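Local coordinates for protein telomeric DNA-binding factor trf1 (Schizosaccharomyces pombe, PDB 6K5S) that probably binds telomeric DNA, and is represented here by an all-helical domain that pairs with a second copy of itself, at residues Thr7-Ile10 / Pro11-Gly14; Lys48-Asn51 / Met52-Met55; Val112-Pro115 / Asp116-Ile120; Arg162-Ile165 / Arg166-Ala169; Ser197-Glu200 / Ala201-Glu204. One frame throughout, in Å; residues are numbered along the deposited sequence.

How the contacts relate
All five contacts are local ones along a single all-helical chain of the TRF family. Contact 1 and contact 2 lie on the side of the chain that meets the second subunit. Their centres are 13 Å apart, and Leu13 CD1 packs on Phe53 CE1 at 4.1 Å. Contact 3 and contact 4 form a second pair, 11 Å apart between centres. There Arg166 NH2 reaches Ala114 O and Ser118 O, each at 2.8 Å, in probable hydrogen bonds. Contact 5 stands apart from both pairs. Its centre is 44 Å from that of contact 1, on the opposite side of the chain's centre, and 34 Å from that of contact 4.

Contact 1: Thr7-Ile10 / Pro11-Gly14; sequences TSLI and PTLG
The Pro11 ring crosses the Ile10 side chain at about a right angle, with Pro11 CD 3.5 Å from Ile10 CB. This closeness comes largely with the Ile-Pro linkage. The ring has no N-H to give, which costs nothing here in the first turn of a helix. Pro11 also packs on Asn15 of the second subunit.

Thr12 lies alongside Leu9, both side chains pointing the same way, with Leu9 CD2 4.2 Å from Thr12 OG1. The hydroxyl finds its polar partner across the dimer, in Asn15 ND2 of the second subunit, and Thr12 also packs on Thr12 of the second subunit. Two helices meet end to end in sequence here. Helix 4-8 is followed closely by helix 10-24, with Pro11 in the first turn of the second.

Leu13 makes the next turn fast. Its N-H runs almost straight to Leu9 O, with a Leu13 N to Leu9 O distance of 2.9 Å. Its CG is anti to the backbone N (chi1 -175°), which carries CD2 round to the Ile10 side, 4.3 Å from Ile10 CD1. Both residues continue onto Tyr60 of helix 41-60 and onto helix 76-94.

Gly14 has only its backbone to offer. Gly14 N bonds to Ile10 O at 2.8 Å, with an angle of 166° at the hydrogen.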
loop_
_atom_site.group_PDB
_atom_site.type_symbol
_atom_site.label_atom_id
_atom_site.label_comp_id
_atom_site.label_asym_id
_atom_site.label_seq_id
_atom_site.Cartn_x
_atom_site.Cartn_y
_atom_site.Cartn_z
ATOM N N THR A 7 4.224 6.021 10.940
ATOM C CA THR A 7 5.651 5.709 10.870
ATOM C C THR A 7 5.912 4.502 9.968
ATOM O O THR A 7 6.792 4.541 9.097
ATOM C CB THR A 7 6.220 5.438 12.275
ATOM O OG1 THR A 7 5.980 6.570 13.113
ATOM C CG2 THR A 7 7.689 5.208 12.203
ATOM N N SER A 8 5.184 3.405 10.185
ATOM C CA SER A 8 5.554 2.162 9.519
ATOM C C SER A 8 5.184 2.147 8.045
ATOM O O SER A 8 5.833 1.430 7.277
ATOM C CB SER A 8 4.942 0.955 10.235
ATOM O OG SER A 8 3.545 1.056 10.366
ATOM N N LEU A 9 4.203 2.959 7.621
ATOM C CA LEU A 9 3.705 2.919 6.251
ATOM C C LEU A 9 4.442 3.845 5.297
ATOM O O LEU A 9 4.040 3.941 4.128
ATOM C CB LEU A 9 2.213 3.255 6.221
ATOM C CG LEU A 9 1.388 2.069 6.737
ATOM C CD1 LEU A 9 -0.009 2.472 7.048
ATOM C CD2 LEU A 9 1.397 0.928 5.709
ATOM N N ILE A 10 5.491 4.533 5.764
ATOM C CA ILE A 10 6.174 5.488 4.902
ATOM C C ILE A 10 6.650 4.829 3.607
ATOM O O ILE A 10 6.415 5.406 2.546
ATOM C CB ILE A 10 7.296 6.198 5.684
ATOM C CG1 ILE A 10 6.706 7.307 6.582
ATOM C CG2 ILE A 10 8.371 6.705 4.734
ATOM C CD1 ILE A 10 6.186 8.548 5.857
ATOM N N PRO A 11 7.232 3.622 3.609
ATOM C CA PRO A 11 7.602 3.011 2.307
ATOM C C PRO A 11 6.431 2.831 1.344
ATOM O O PRO A 11 6.600 3.027 0.134
ATOM C CB PRO A 11 8.223 1.676 2.729
ATOM C CG PRO A 11 8.838 1.977 4.072
ATOM C CD PRO A 11 7.814 2.874 4.741
ATOM N N THR A 12 5.247 2.484 1.837
ATOM C CA THR A 12 4.075 2.351 0.968
ATOM C C THR A 12 3.626 3.713 0.440
ATOM O O THR A 12 3.392 3.885 -0.766
ATOM C CB THR A 12 2.921 1.682 1.737
ATOM O OG1 THR A 12 3.225 0.301 2.006
ATOM C CG2 THR A 12 1.621 1.773 0.940
ATOM N N LEU A 13 3.479 4.694 1.343
ATOM C CA LEU A 13 3.175 6.054 0.932
ATOM C C LEU A 13 4.124 6.502 -0.170
ATOM O O LEU A 13 3.688 7.014 -1.198
ATOM C CB LEU A 13 3.264 7.013 2.134
ATOM C CG LEU A 13 2.827 8.450 1.805
ATOM C CD1 LEU A 13 1.367 8.481 1.359
ATOM C CD2 LEU A 13 3.005 9.371 3.023
ATOM N N GLY A 14 5.427 6.279 0.025
ATOM C CA GLY A 14 6.401 6.688 -0.975
ATOM C C GLY A 14 6.276 5.929 -2.285
ATOM O O GLY A 14 6.346 6.523 -3.368
#

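Contact 2: Lys48-Asn51 / Met52-Met55; sequences KVMN and MFRM
Met50 and Arg54, one helical turn apart, cross at about a right angle. Met50 CB lies over one face of the guanidinium, 3.8 Å from Arg54 NH2. The arginine chain bends at chi3 (-147°), which turns its head back over the preceding turn. Asn51 comes to the edge of the same group, in its plane. Asn51 OD1 is only 2.6 Å from Arg54 NH1, though the N-H directions do not make this a hydrogen bond. The amide and guanidinium planes stand 56° apart. The polar partner that holds Arg54 NH2 is Ala97 O, in a loop. With an alanine here instead of Arg54, Ala97 O would probably lose this donor, and Met50 CB the guanidinium lying against it.

Met50 also runs side by side with Phe53. Its CE reaches the ring obliquely, 4.2 Å from Phe53 CD2. Met52 bends at its last torsion (chi3 -60°), which folds CE back to 3.4 Å from Lys48 O. Beneath the side chains the backbone keeps an alpha-helical pattern. Met52 N, Phe53 N and Arg54 N bond to the carbonyls four residues back, and Arg54 N to Met50 O measures 2.8 Å.

All this is mid-helix, in helix 41-60. Val49, Met50 and Phe53 pack on Ile20 of helix 10-24. Met52 and Met55 turn to the second subunit, meeting its Ile59 and its Met55.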
loop_
_atom_site.group_PDB
_atom_site.type_symbol
_atom_site.label_atom_id
_atom_site.label_comp_id
_atom_site.label_asym_id
_atom_site.label_seq_id
_atom_site.Cartn_x
_atom_site.Cartn_y
_atom_site.Cartn_z
ATOM N N LYS A 48 -6.193 0.410 -9.460
ATOM C CA LYS A 48 -5.808 -0.313 -8.248
ATOM C C LYS A 48 -4.784 0.473 -7.424
ATOM O O LYS A 48 -4.849 0.494 -6.187
ATOM C CB LYS A 48 -5.268 -1.693 -8.610
ATOM C CG LYS A 48 -6.279 -2.555 -9.382
ATOM C CD LYS A 48 -5.679 -3.905 -9.700
ATOM C CE LYS A 48 -6.739 -4.899 -10.108
ATOM N NZ LYS A 48 -7.343 -4.522 -11.402
ATOM N N VAL A 49 -3.812 1.090 -8.091
ATOM C CA VAL A 49 -2.858 1.960 -7.398
ATOM C C VAL A 49 -3.589 3.103 -6.701
ATOM O O VAL A 49 -3.320 3.409 -5.530
ATOM C CB VAL A 49 -1.798 2.482 -8.383
ATOM C CG1 VAL A 49 -0.996 3.602 -7.756
ATOM C CG2 VAL A 49 -0.879 1.322 -8.792
ATOM N N MET A 50 -4.537 3.742 -7.394
ATOM C CA MET A 50 -5.258 4.860 -6.776
ATOM C C MET A 50 -6.094 4.413 -5.588
ATOM O O MET A 50 -6.223 5.153 -4.601
ATOM C CB MET A 50 -6.152 5.575 -7.791
ATOM C CG MET A 50 -5.369 6.520 -8.708
ATOM S SD MET A 50 -4.393 7.853 -7.931
ATOM C CE MET A 50 -5.571 8.505 -6.749
ATOM N N ASN A 51 -6.692 3.220 -5.670
ATOM C CA ASN A 51 -7.476 2.709 -4.546
ATOM C C ASN A 51 -6.598 2.448 -3.332
ATOM O O ASN A 51 -7.001 2.716 -2.191
ATOM C CB ASN A 51 -8.212 1.431 -4.944
ATOM C CG ASN A 51 -9.400 1.707 -5.851
ATOM O OD1 ASN A 51 -9.856 2.845 -5.958
ATOM N ND2 ASN A 51 -9.910 0.662 -6.498
ATOM N N MET A 52 -5.397 1.912 -3.546
ATOM C CA MET A 52 -4.491 1.746 -2.414
ATOM C C MET A 52 -4.029 3.106 -1.910
ATOM O O MET A 52 -3.919 3.315 -0.696
ATOM C CB MET A 52 -3.296 0.861 -2.788
ATOM C CG MET A 52 -3.590 -0.686 -2.757
ATOM S SD MET A 52 -2.178 -1.696 -3.336
ATOM C CE MET A 52 -2.040 -1.042 -4.964
ATOM N N PHE A 53 -3.797 4.050 -2.825
ATOM C CA PHE A 53 -3.307 5.362 -2.419
ATOM C C PHE A 53 -4.344 6.084 -1.567
ATOM O O PHE A 53 -4.021 6.629 -0.510
ATOM C CB PHE A 53 -2.926 6.202 -3.630
ATOM C CG PHE A 53 -2.254 7.509 -3.276
ATOM C CD1 PHE A 53 -1.001 7.517 -2.670
ATOM C CD2 PHE A 53 -2.871 8.719 -3.539
ATOM C CE1 PHE A 53 -0.378 8.718 -2.350
ATOM C CE2 PHE A 53 -2.267 9.913 -3.212
ATOM C CZ PHE A 53 -1.007 9.911 -2.614
ATOM N N ARG A 54 -5.608 6.050 -1.989
ATOM C CA ARG A 54 -6.671 6.634 -1.182
ATOM C C ARG A 54 -6.696 6.059 0.236
ATOM O O ARG A 54 -6.870 6.802 1.210
ATOM C CB ARG A 54 -8.018 6.428 -1.877
ATOM C CG ARG A 54 -8.344 7.454 -2.931
ATOM C CD ARG A 54 -9.684 7.127 -3.669
ATOM N NE ARG A 54 -9.592 7.571 -5.054
ATOM C CZ ARG A 54 -9.599 6.792 -6.140
ATOM N NH1 ARG A 54 -9.751 5.472 -6.051
ATOM N NH2 ARG A 54 -9.477 7.355 -7.334
ATOM N N MET A 55 -6.512 4.745 0.378
ATOM C CA MET A 55 -6.506 4.140 1.709
ATOM C C MET A 55 -5.314 4.614 2.529
ATOM O O MET A 55 -5.464 4.942 3.710
ATOM C CB MET A 55 -6.487 2.605 1.623
ATOM C CG MET A 55 -7.727 1.941 1.018
ATOM S SD MET A 55 -7.613 0.166 1.362
ATOM C CE MET A 55 -7.326 0.322 3.132
#

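Contact 3: Val112-Pro115 / Asp116-Ile120; sequences VFAP and DESNI
Glu117 N gives the shortest sound polar bond here, to a water at 2.7 Å. That water bridges Glu117 N and Ala114 O, to which it donates a weak bond across the contact. The same Ala114 O, together with Ser118 O, is held by Arg166 NH2, so the residue before the turn and its last residue share one guanidinium nitrogen.

Ser118 faces Pro115 O. Ser118 N makes a weak hydrogen bond to Pro115 O at 3.4 Å. The hydroxyl adds at most a weak contact, with Ser118 OG 3.3 Å from Pro115 O. Ser118 OG stands between its own backbone N and carbonyl carbon (chi1 66°), which points it back into the turn. There it also lies 3.6 Å from Ala114 CB.

Apolar packing closes the loop further on. Ile120 CD1 folds back to Ala114 CB at 3.5 Å, a tight carbon contact. The Asp116 side chain starts beside the proline, with Asp116 CB 3.1 Å from Pro115 O. Its carboxylate then leads out to a salt bridge with Arg83 of helix 76-94.

Asp116 and Glu117 both have positive phi, 66° and 57°. These are the two central residues of a type I' beta turn from Pro115 to Ser118. Here it directs the chain from the end of helix 102-113 toward helix 122-141.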
loop_
_atom_site.group_PDB
_atom_site.type_symbol
_atom_site.label_atom_id
_atom_site.label_comp_id
_atom_site.label_asym_id
_atom_site.label_seq_id
_atom_site.Cartn_x
_atom_site.Cartn_y
_atom_site.Cartn_z
ATOM N N VAL A 112 2.815 22.733 -1.230
ATOM C CA VAL A 112 3.051 21.558 -2.062
ATOM C C VAL A 112 4.294 21.746 -2.930
ATOM O O VAL A 112 5.112 20.834 -3.069
ATOM C CB VAL A 112 1.787 21.286 -2.909
ATOM C CG1 VAL A 112 2.049 20.220 -3.968
ATOM C CG2 VAL A 112 0.636 20.876 -2.006
ATOM N N PHE A 113 4.479 22.938 -3.508
ATOM C CA PHE A 113 5.553 23.140 -4.474
ATOM C C PHE A 113 6.761 23.860 -3.901
ATOM O O PHE A 113 7.847 23.747 -4.475
ATOM C CB PHE A 113 5.031 23.922 -5.690
ATOM C CG PHE A 113 4.092 23.129 -6.551
ATOM C CD1 PHE A 113 2.750 23.075 -6.249
ATOM C CD2 PHE A 113 4.561 22.425 -7.654
ATOM C CE1 PHE A 113 1.872 22.341 -7.039
ATOM C CE2 PHE A 113 3.699 21.686 -8.450
ATOM C CZ PHE A 113 2.348 21.635 -8.137
ATOM N N ALA A 114 6.602 24.583 -2.792
ATOM C CA ALA A 114 7.708 25.268 -2.115
ATOM C C ALA A 114 7.645 24.994 -0.610
ATOM O O ALA A 114 7.474 25.904 0.209
ATOM C CB ALA A 114 7.667 26.765 -2.408
ATOM N N PRO A 115 7.748 23.738 -0.214
ATOM C CA PRO A 115 7.607 23.406 1.206
ATOM C C PRO A 115 8.848 23.816 1.982
ATOM O O PRO A 115 9.921 24.046 1.418
ATOM C CB PRO A 115 7.429 21.884 1.196
ATOM C CG PRO A 115 8.162 21.453 -0.031
ATOM C CD PRO A 115 8.044 22.556 -1.042
ATOM N N ASP A 116 8.665 23.964 3.297
ATOM C CA ASP A 116 9.772 24.146 4.240
ATOM C C ASP A 116 10.514 25.468 4.022
ATOM O O ASP A 116 11.741 25.531 4.129
ATOM C CB ASP A 116 10.743 22.963 4.176
ATOM C CG ASP A 116 10.052 21.631 4.383
ATOM O OD1 ASP A 116 9.113 21.571 5.203
ATOM O OD2 ASP A 116 10.443 20.640 3.720
ATOM N N GLU A 117 9.766 26.532 3.736
ATOM C CA GLU A 117 10.285 27.893 3.591
ATOM C C GLU A 117 11.362 28.007 2.529
ATOM O O GLU A 117 12.180 28.923 2.563
ATOM C CB GLU A 117 10.782 28.435 4.934
ATOM C CG GLU A 117 9.754 28.191 6.007
ATOM C CD GLU A 117 10.208 28.600 7.385
ATOM O OE1 GLU A 117 11.315 29.165 7.517
ATOM O OE2 GLU A 117 9.447 28.345 8.338
ATOM N N SER A 118 11.362 27.105 1.562
ATOM C CA SER A 118 12.306 27.194 0.468
ATOM C C SER A 118 12.110 28.499 -0.315
ATOM O O SER A 118 11.109 29.216 -0.166
ATOM C CB SER A 118 12.159 25.972 -0.439
ATOM O OG SER A 118 10.900 25.948 -1.087
ATOM N N ASN A 119 13.102 28.814 -1.151
ATOM C CA ASN A 119 13.030 29.998 -2.000
ATOM C C ASN A 119 11.955 29.818 -3.064
ATOM O O ASN A 119 11.913 28.791 -3.743
ATOM C CB ASN A 119 14.379 30.251 -2.680
ATOM C CG ASN A 119 15.399 30.856 -1.747
ATOM O OD1 ASN A 119 15.065 31.317 -0.654
ATOM N ND2 ASN A 119 16.658 30.865 -2.175
ATOM N N ILE A 120 11.088 30.811 -3.222
ATOM C CA ILE A 120 10.110 30.767 -4.306
ATOM C C ILE A 120 10.809 31.097 -5.618
ATOM O O ILE A 120 11.501 32.114 -5.724
ATOM C CB ILE A 120 8.953 31.737 -4.051
ATOM C CG1 ILE A 120 8.282 31.426 -2.714
ATOM C CG2 ILE A 120 7.938 31.625 -5.186
ATOM C CD1 ILE A 120 7.466 30.195 -2.770
HETATM O O HOH W 1 7.058 26.732 3.524
#

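Contact 4: Arg162-Ile165 / Arg166-Ala169; sequences RFLI and RRNA
This is a helix C-terminus, closed by a Schellman motif where helix 159-166 gives way to the loop before helix 177-195. Asn168, with positive phi, is the C-prime residue. Ala169 N bonds to Leu164 O at 3.1 Å, and Asn168 N bonds to Ile165 O at 3.2 Å. Leu164 O takes a second bond, from Arg167 N. The two donors lie well out of its carbonyl plane, on opposite faces, and neither is on a lone pair.

The motif has its usual apolar partner. Leu164 CD2 touches Ala169 CB at 3.6 Å, across the reversal of the chain. Leu164 CD2 also meets the end of Arg167 obliquely, at 3.6 Å from NH2. The arginine starts from between its backbone N and carbonyl carbon (chi1 60°) and then runs extended, which lays it along the helix end. Its NH2 goes on to a salt bridge with Glu179 and a hydrogen bond to Lys174 O. A serine in place of Arg167 would probably leave Glu179 without this charged partner and uncover Leu164 CD2.

Arg166 heads instead for Ala114 O and Ser118 O. Its CG passes 3.4 Å from Phe163 O. A water in the guanidinium plane, at its edge, ties its head back to the helix: it accepts from Arg166 NH1 at 2.8 Å and donates to Phe163 O at 2.6 Å.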
loop_
_atom_site.group_PDB
_atom_site.type_symbol
_atom_site.label_atom_id
_atom_site.label_comp_id
_atom_site.label_asym_id
_atom_site.label_seq_id
_atom_site.Cartn_x
_atom_site.Cartn_y
_atom_site.Cartn_z
ATOM N N ARG A 162 1.799 37.470 2.893
ATOM C CA ARG A 162 1.783 36.014 2.865
ATOM C C ARG A 162 3.162 35.452 2.545
ATOM O O ARG A 162 3.589 34.466 3.157
ATOM C CB ARG A 162 0.741 35.517 1.865
ATOM C CG ARG A 162 -0.646 35.431 2.445
ATOM C CD ARG A 162 -1.515 34.499 1.627
ATOM N NE ARG A 162 -2.784 35.125 1.273
ATOM C CZ ARG A 162 -3.949 34.778 1.805
ATOM N NH1 ARG A 162 -3.985 33.814 2.718
ATOM N NH2 ARG A 162 -5.068 35.391 1.429
ATOM N N PHE A 163 3.879 36.068 1.593
ATOM C CA PHE A 163 5.219 35.582 1.261
ATOM C C PHE A 163 6.167 35.717 2.447
ATOM O O PHE A 163 6.995 34.833 2.694
ATOM C CB PHE A 163 5.800 36.340 0.067
ATOM C CG PHE A 163 5.280 35.891 -1.262
ATOM C CD1 PHE A 163 5.066 34.550 -1.525
ATOM C CD2 PHE A 163 5.005 36.817 -2.252
ATOM C CE1 PHE A 163 4.586 34.135 -2.749
ATOM C CE2 PHE A 163 4.535 36.415 -3.488
ATOM C CZ PHE A 163 4.321 35.070 -3.740
ATOM N N LEU A 164 6.088 36.837 3.169
ATOM C CA LEU A 164 6.959 37.032 4.325
ATOM C C LEU A 164 6.625 36.028 5.421
ATOM O O LEU A 164 7.515 35.354 5.960
ATOM C CB LEU A 164 6.838 38.476 4.837
ATOM C CG LEU A 164 7.415 39.540 3.891
ATOM C CD1 LEU A 164 7.075 40.978 4.294
ATOM C CD2 LEU A 164 8.915 39.396 3.780
ATOM N N ILE A 165 5.340 35.895 5.736
ATOM C CA ILE A 165 4.892 34.944 6.750
ATOM C C ILE A 165 5.394 33.539 6.444
ATOM O O ILE A 165 5.882 32.831 7.336
ATOM C CB ILE A 165 3.354 34.990 6.869
ATOM C CG1 ILE A 165 2.919 36.284 7.561
ATOM C CG2 ILE A 165 2.821 33.781 7.611
ATOM C CD1 ILE A 165 3.885 36.748 8.616
ATOM N N ARG A 166 5.298 33.109 5.185
ATOM C CA ARG A 166 5.572 31.702 4.914
ATOM C C ARG A 166 7.041 31.348 5.077
ATOM O O ARG A 166 7.361 30.161 5.159
ATOM C CB ARG A 166 5.106 31.306 3.514
ATOM C CG ARG A 166 6.145 31.543 2.450
ATOM C CD ARG A 166 5.776 30.961 1.099
ATOM N NE ARG A 166 6.516 29.741 0.780
ATOM C CZ ARG A 166 7.822 29.695 0.521
ATOM N NH1 ARG A 166 8.556 30.803 0.542
ATOM N NH2 ARG A 166 8.396 28.543 0.228
ATOM N N ARG A 167 7.942 32.332 5.131
ATOM C CA ARG A 167 9.352 32.036 5.340
ATOM C C ARG A 167 9.897 32.731 6.579
ATOM O O ARG A 167 11.099 32.981 6.661
ATOM C CB ARG A 167 10.180 32.396 4.104
ATOM C CG ARG A 167 10.146 33.861 3.680
ATOM C CD ARG A 167 11.076 34.076 2.482
ATOM N NE ARG A 167 10.856 35.352 1.806
ATOM C CZ ARG A 167 11.360 36.512 2.220
ATOM N NH1 ARG A 167 12.109 36.552 3.305
ATOM N NH2 ARG A 167 11.119 37.635 1.552
ATOM N N ASN A 168 9.023 33.064 7.531
ATOM C CA ASN A 168 9.426 33.537 8.854
ATOM C C ASN A 168 10.284 34.801 8.783
ATOM O O ASN A 168 11.274 34.942 9.509
ATOM C CB ASN A 168 10.154 32.427 9.615
ATOM C CG ASN A 168 10.185 32.672 11.106
ATOM O OD1 ASN A 168 9.436 33.506 11.629
ATOM N ND2 ASN A 168 11.068 31.959 11.803
ATOM N N ALA A 169 9.905 35.736 7.913
ATOM C CA ALA A 169 10.643 36.999 7.782
ATOM C C ALA A 169 10.107 38.071 8.731
ATOM O O ALA A 169 8.898 38.306 8.797
ATOM C CB ALA A 169 10.594 37.495 6.355
HETATM O O HOH W 2 7.786 33.471 0.663
#

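Contact 5: Ser197-Glu200 / Ala201-Glu204; sequences SPQE and ALNE
The side-chain amide of Gln199 is met by the methyl Leu202 CD1, which comes in obliquely, off the amide plane. It is 3.5 Å from Gln199 OE1 and 4.0 Å from Gln199 NE2, so it sits near both ends of the group. Both polar atoms of the amide are bonded. OE1 pairs with Tyr136 OH of helix 122-141, and NE2 gives to Leu193 O, near the end of helix 177-195, and to Phe196 O, just after it. Held at both ends, the amide is probably fixed in its rotation. The Gln199 chain bends at chi2 (-77°), which brings its end alongside Leu202, both side chains pointing the same way.

The peptide carbonyls are the other flat groups. Ala201 N reaches Pro198 O at 2.9 Å from above the carbonyl plane. Leu202 N reaches Gln199 O at 3.0 Å in the same manner, 51° out of plane. Both bonds span three residues. This is 3-10 geometry, and it leads the chain from the loop after helix 177-195 into the short helix 202-205. A weak bond from Glu204 N to Ala201 O, again over three residues, follows.

Pro198, preceded by a cis peptide bond, puts its ring against Ala201. Pro198 CG is 3.8 Å from Ala201 CB. That methyl also lies 3.3 Å from Pro198 O. Leu202 carries the packing inward, to Tyr136 and Ile137 of helix 122-141 and to Phe196. Asn203 also lies on Ile137.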
loop_
_atom_site.group_PDB
_atom_site.type_symbol
_atom_site.label_atom_id
_atom_site.label_comp_id
_atom_site.label_asym_id
_atom_site.label_seq_id
_atom_site.Cartn_x
_atom_site.Cartn_y
_atom_site.Cartn_z
ATOM N N SER A 197 -14.013 40.403 -21.490
ATOM C CA SER A 197 -15.376 40.268 -21.938
ATOM C C SER A 197 -15.310 39.610 -23.307
ATOM O O SER A 197 -14.496 40.038 -24.137
ATOM C CB SER A 197 -16.091 41.613 -22.036
ATOM O OG SER A 197 -17.375 41.462 -22.613
ATOM N N PRO A 198 -16.130 38.579 -23.573
ATOM C CA PRO A 198 -17.094 37.989 -22.638
ATOM C C PRO A 198 -16.436 37.006 -21.655
ATOM O O PRO A 198 -15.575 36.228 -22.042
ATOM C CB PRO A 198 -18.059 37.251 -23.562
ATOM C CG PRO A 198 -17.185 36.805 -24.696
ATOM C CD PRO A 198 -16.119 37.877 -24.870
ATOM N N GLN A 199 -16.886 37.034 -20.404
ATOM C CA GLN A 199 -16.294 36.200 -19.361
ATOM C C GLN A 199 -16.351 34.717 -19.712
ATOM O O GLN A 199 -15.411 33.969 -19.424
ATOM C CB GLN A 199 -17.007 36.470 -18.041
ATOM C CG GLN A 199 -16.604 37.766 -17.408
ATOM C CD GLN A 199 -15.241 37.671 -16.736
ATOM O OE1 GLN A 199 -14.984 36.741 -15.986
ATOM N NE2 GLN A 199 -14.368 38.636 -17.010
ATOM N N GLU A 200 -17.433 34.280 -20.359
ATOM C CA GLU A 200 -17.579 32.868 -20.685
ATOM C C GLU A 200 -16.509 32.391 -21.665
ATOM O O GLU A 200 -16.267 31.182 -21.780
ATOM C CB GLU A 200 -18.982 32.624 -21.235
ATOM C CG GLU A 200 -20.106 33.261 -20.372
ATOM C CD GLU A 200 -20.525 34.657 -20.850
ATOM O OE1 GLU A 200 -21.544 34.754 -21.580
ATOM O OE2 GLU A 200 -19.853 35.661 -20.493
ATOM N N ALA A 201 -15.844 33.308 -22.353
ATOM C CA ALA A 201 -14.778 32.950 -23.278
ATOM C C ALA A 201 -13.444 32.698 -22.594
ATOM O O ALA A 201 -12.481 32.322 -23.277
ATOM C CB ALA A 201 -14.589 34.054 -24.325
ATOM N N LEU A 202 -13.345 32.911 -21.280
ATOM C CA LEU A 202 -12.027 32.869 -20.652
ATOM C C LEU A 202 -11.397 31.482 -20.756
ATOM O O LEU A 202 -10.175 31.362 -20.870
ATOM C CB LEU A 202 -12.120 33.332 -19.198
ATOM C CG LEU A 202 -11.985 34.861 -19.080
ATOM C CD1 LEU A 202 -12.228 35.340 -17.651
ATOM C CD2 LEU A 202 -10.642 35.368 -19.602
ATOM N N ASN A 203 -12.204 30.427 -20.772
ATOM C CA ASN A 203 -11.604 29.103 -20.853
ATOM C C ASN A 203 -11.035 28.803 -22.234
ATOM O O ASN A 203 -10.182 27.923 -22.359
ATOM C CB ASN A 203 -12.620 28.043 -20.472
ATOM C CG ASN A 203 -13.836 28.074 -21.354
ATOM O OD1 ASN A 203 -13.827 28.671 -22.432
ATOM N ND2 ASN A 203 -14.902 27.432 -20.900
ATOM N N GLU A 204 -11.505 29.482 -23.285
ATOM C CA GLU A 204 -10.816 29.359 -24.561
ATOM C C GLU A 204 -9.508 30.134 -24.531
ATOM O O GLU A 204 -8.498 29.686 -25.082
ATOM C CB GLU A 204 -11.721 29.834 -25.699
ATOM C CG GLU A 204 -12.977 28.980 -25.869
ATOM C CD GLU A 204 -13.709 29.261 -27.170
ATOM O OE1 GLU A 204 -14.964 29.229 -27.183
ATOM O OE2 GLU A 204 -13.027 29.531 -28.182
#